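Local coordinates for CoA binding domain protein (Escherichia coli, PDB 3QA9) that is of unknown function but belongs to the CoA-binding domain family, with a Rossmann-like fold of parallel strands and helices, at residues 20-25 with 45-50. Numbering follows the deposited sequence.
Sequences KKIALV and HGYDVY
Ile-22 and Leu-24 of strand 21-25 exchange backbone hydrogen bonds with Asp-48 and Tyr-50 of the neighbouring strand, which runs parallel to it. Asp-48 N donates its N-H to Lys-20 O (2.8 Å), Ile-22 N to Asp-48 O, Tyr-50 N to Ile-22 O (2.7 Å) and Leu-24 N to Tyr-50 O. The bond from Tyr-50 N is almost straight, 176° at the hydrogen, and Ile-22 O also receives a CA-H...O contact from Val-49 CA.

Lys-21 and Asp-48 pair on the face they share with Ala-23 and Tyr-50. The chain of Lys-21, bent at chi2 (-94°) and again at chi4, swings NZ across to Asp-48 OD1 (3.2 Å), meeting the anti lone pair in a salt bridge. The other carboxylate oxygen, OD2, is taken by Arg-62, so the aspartate is gripped by two cations and is probably ionised. Arg-62 also makes a cation-pi contact with Tyr-50. Ile-22 O lies at the edge of the Tyr-50 ring, in its plane, 3.4 Å from CD1.

Apolar packing joins Ile-22, Leu-24 and Val-49 on the other face. Leu-24 CB rests on Val-49 CG1 (3.8 Å); CG1 of Ile-22, set beside its backbone N (chi1 -38°), meets CD1 of Tyr-47, just before the second strand, at 4.0 Å. Met-39 and Leu-42 of helix 34-43 cover Val-49 here.

Before strand 21-25, Lys-20 lays CD obliquely against the Tyr-47 ring, an off-centre CH-pi contact 4.2 Å from the centroid. Its NZ and Tyr-47 OH both hydrogen-bond to Leu-16 O of helix 9-18, while a water links NZ to His-45 O.

Strand 21-25, helix 34-43 and strand 48-52 thus form a beta-alpha-beta crossover unit, the opening element of a Rossmann-type parallel sheet with strand order 2-1-3-4-5.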
ATOM      1  N   LYS A  20       0.744 -10.066   3.999  1.00 19.34           N
ATOM      2  CA  LYS A  20       1.949  -9.457   4.528  1.00 20.85           C
ATOM      3  C   LYS A  20       2.924  -8.965   3.465  1.00 21.14           C
ATOM      4  O   LYS A  20       3.882  -8.276   3.781  1.00 20.40           O
ATOM      5  CB  LYS A  20       2.643 -10.443   5.479  1.00 23.71           C
ATOM      6  CG  LYS A  20       1.759 -10.964   6.602  1.00 25.95           C
ATOM      7  CD  LYS A  20       1.324  -9.887   7.596  1.00 27.58           C
ATOM      8  CE  LYS A  20       0.231 -10.420   8.523  1.00 29.44           C
ATOM      9  NZ  LYS A  20      -0.169  -9.515   9.630  1.00 31.70           N
ATOM     10  N   LYS A  21       2.671  -9.306   2.206  1.00 19.88           N
ATOM     11  CA  LYS A  21       3.552  -8.903   1.114  1.00 19.55           C
ATOM     12  C   LYS A  21       3.063  -7.586   0.494  1.00 19.14           C
ATOM     13  O   LYS A  21       2.115  -7.565  -0.296  1.00 18.13           O
ATOM     14  CB  LYS A  21       3.624 -10.031   0.063  1.00 21.00           C
ATOM     15  CG  LYS A  21       3.926 -11.440   0.639  1.00 23.46           C
ATOM     16  CD  LYS A  21       5.426 -11.819   0.632  1.00 29.93           C
ATOM     17  CE  LYS A  21       5.775 -13.109   1.409  1.00 30.99           C
ATOM     18  NZ  LYS A  21       7.092 -13.047   2.170  1.00 33.39           N
ATOM     19  N   ILE A  22       3.734  -6.492   0.853  1.00 19.22           N
ATOM     20  CA  ILE A  22       3.353  -5.155   0.390  1.00 19.59           C
ATOM     21  C   ILE A  22       4.308  -4.466  -0.574  1.00 19.58           C
ATOM     22  O   ILE A  22       5.519  -4.492  -0.384  1.00 21.72           O
ATOM     23  CB  ILE A  22       3.215  -4.166   1.579  1.00 19.32           C
ATOM     24  CG1 ILE A  22       2.593  -4.860   2.792  1.00 22.07           C
ATOM     25  CG2 ILE A  22       2.391  -2.956   1.152  1.00 19.07           C
ATOM     26  CD1 ILE A  22       1.188  -5.355   2.570  1.00 22.18           C
ATOM     27  N   ALA A  23       3.750  -3.841  -1.604  1.00 18.70           N
ATOM     28  CA  ALA A  23       4.536  -3.047  -2.546  1.00 18.94           C
ATOM     29  C   ALA A  23       4.115  -1.632  -2.204  1.00 18.57           C
ATOM     30  O   ALA A  23       2.969  -1.255  -2.385  1.00 18.25           O
ATOM     31  CB  ALA A  23       4.178  -3.373  -3.975  1.00 18.03           C
ATOM     32  N   LEU A  24       5.043  -0.853  -1.673  1.00 18.97           N
ATOM     33  CA  LEU A  24       4.713   0.501  -1.284  1.00 17.46           C
ATOM     34  C   LEU A  24       5.160   1.482  -2.342  1.00 19.24           C
ATOM     35  O   LEU A  24       6.336   1.792  -2.476  1.00 17.26           O
ATOM     36  CB  LEU A  24       5.349   0.801   0.068  1.00 17.78           C
ATOM     37  CG  LEU A  24       4.798   2.025   0.780  1.00 18.47           C
ATOM     38  CD1 LEU A  24       4.671   1.748   2.248  1.00 16.73           C
ATOM     39  CD2 LEU A  24       5.664   3.232   0.507  1.00 16.65           C
ATOM     40  N   VAL A  25       4.195   1.947  -3.116  1.00 17.28           N
ATOM     41  CA  VAL A  25       4.459   2.877  -4.189  1.00 19.05           C
ATOM     42  C   VAL A  25       4.578   4.321  -3.752  1.00 18.82           C
ATOM     43  O   VAL A  25       3.693   4.848  -3.110  1.00 16.58           O
ATOM     44  CB  VAL A  25       3.373   2.744  -5.242  1.00 19.69           C
ATOM     45  CG1 VAL A  25       3.542   3.810  -6.289  1.00 20.50           C
ATOM     46  CG2 VAL A  25       3.432   1.369  -5.844  1.00 19.27           C
ATOM     47  N   HIS A  45       6.360  -4.180  11.958  1.00 19.45           N
ATOM     48  CA  HIS A  45       5.245  -5.018  12.373  1.00 21.04           C
ATOM     49  C   HIS A  45       5.091  -6.288  11.553  1.00 21.62           C
ATOM     50  O   HIS A  45       3.983  -6.746  11.295  1.00 23.18           O
ATOM     51  CB  HIS A  45       3.938  -4.224  12.375  1.00 19.94           C
ATOM     52  CG  HIS A  45       3.813  -3.283  13.535  1.00 21.59           C
ATOM     53  ND1 HIS A  45       4.434  -2.053  13.568  1.00 19.96           N
ATOM     54  CD2 HIS A  45       3.173  -3.413  14.725  1.00 21.89           C
ATOM     55  CE1 HIS A  45       4.185  -1.466  14.726  1.00 20.48           C
ATOM     56  NE2 HIS A  45       3.424  -2.268  15.444  1.00 22.33           N
ATOM     57  N   GLY A  46       6.222  -6.850  11.152  1.00 22.07           N
ATOM     58  CA  GLY A  46       6.227  -8.097  10.410  1.00 23.04           C
ATOM     59  C   GLY A  46       5.768  -8.101   8.967  1.00 22.60           C
ATOM     60  O   GLY A  46       5.457  -9.162   8.426  1.00 23.41           O
ATOM     61  N   TYR A  47       5.725  -6.941   8.326  1.00 21.27           N
ATOM     62  CA  TYR A  47       5.310  -6.882   6.931  1.00 21.32           C
ATOM     63  C   TYR A  47       6.535  -6.925   6.041  1.00 22.86           C
ATOM     64  O   TYR A  47       7.590  -6.422   6.401  1.00 22.44           O
ATOM     65  CB  TYR A  47       4.526  -5.595   6.662  1.00 18.48           C
ATOM     66  CG  TYR A  47       3.135  -5.620   7.243  1.00 17.66           C
ATOM     67  CD1 TYR A  47       2.059  -6.124   6.512  1.00 17.09           C
ATOM     68  CD2 TYR A  47       2.902  -5.181   8.542  1.00 15.84           C
ATOM     69  CE1 TYR A  47       0.780  -6.191   7.072  1.00 16.39           C
ATOM     70  CE2 TYR A  47       1.640  -5.242   9.109  1.00 16.69           C
ATOM     71  CZ  TYR A  47       0.582  -5.748   8.374  1.00 15.01           C
ATOM     72  OH  TYR A  47      -0.656  -5.825   8.965  1.00 14.42           O
ATOM     73  N   ASP A  48       6.383  -7.538   4.877  1.00 22.26           N
ATOM     74  CA  ASP A  48       7.461  -7.631   3.908  1.00 23.35           C
ATOM     75  C   ASP A  48       7.127  -6.531   2.909  1.00 22.62           C
ATOM     76  O   ASP A  48       6.270  -6.682   2.046  1.00 22.28           O
ATOM     77  CB  ASP A  48       7.468  -9.041   3.289  1.00 26.98           C
ATOM     78  CG  ASP A  48       8.663  -9.287   2.399  1.00 31.62           C
ATOM     79  OD1 ASP A  48       8.755 -10.390   1.818  1.00 33.36           O
ATOM     80  OD2 ASP A  48       9.512  -8.384   2.289  1.00 33.39           O
ATOM     81  N   VAL A  49       7.818  -5.410   3.057  1.00 21.76           N
ATOM     82  CA  VAL A  49       7.561  -4.242   2.239  1.00 21.88           C
ATOM     83  C   VAL A  49       8.572  -3.935   1.156  1.00 21.38           C
ATOM     84  O   VAL A  49       9.729  -3.699   1.439  1.00 20.18           O
ATOM     85  CB  VAL A  49       7.431  -2.971   3.122  1.00 21.55           C
ATOM     86  CG1 VAL A  49       6.894  -1.833   2.283  1.00 21.25           C
ATOM     87  CG2 VAL A  49       6.541  -3.245   4.315  1.00 21.34           C
ATOM     88  N   TYR A  50       8.104  -3.910  -0.086  1.00 20.91           N
ATOM     89  CA  TYR A  50       8.949  -3.594  -1.220  1.00 21.53           C
ATOM     90  C   TYR A  50       8.713  -2.203  -1.754  1.00 21.90           C
ATOM     91  O   TYR A  50       7.674  -1.922  -2.331  1.00 21.64           O
ATOM     92  CB  TYR A  50       8.730  -4.589  -2.356  1.00 23.39           C
ATOM     93  CG  TYR A  50       8.949  -6.014  -1.970  1.00 24.28           C
ATOM     94  CD1 TYR A  50       7.954  -6.742  -1.328  1.00 24.99           C
ATOM     95  CD2 TYR A  50      10.134  -6.652  -2.296  1.00 26.71           C
ATOM     96  CE1 TYR A  50       8.141  -8.064  -1.002  1.00 26.20           C
ATOM     97  CE2 TYR A  50      10.341  -7.975  -1.976  1.00 25.82           C
ATOM     98  CZ  TYR A  50       9.341  -8.683  -1.345  1.00 26.80           C
ATOM     99  OH  TYR A  50       9.548 -10.005  -1.054  1.00 28.14           O
TER
HETATM  100  O   HOH W   1       2.171  -8.578  10.640  1.00 27.16           O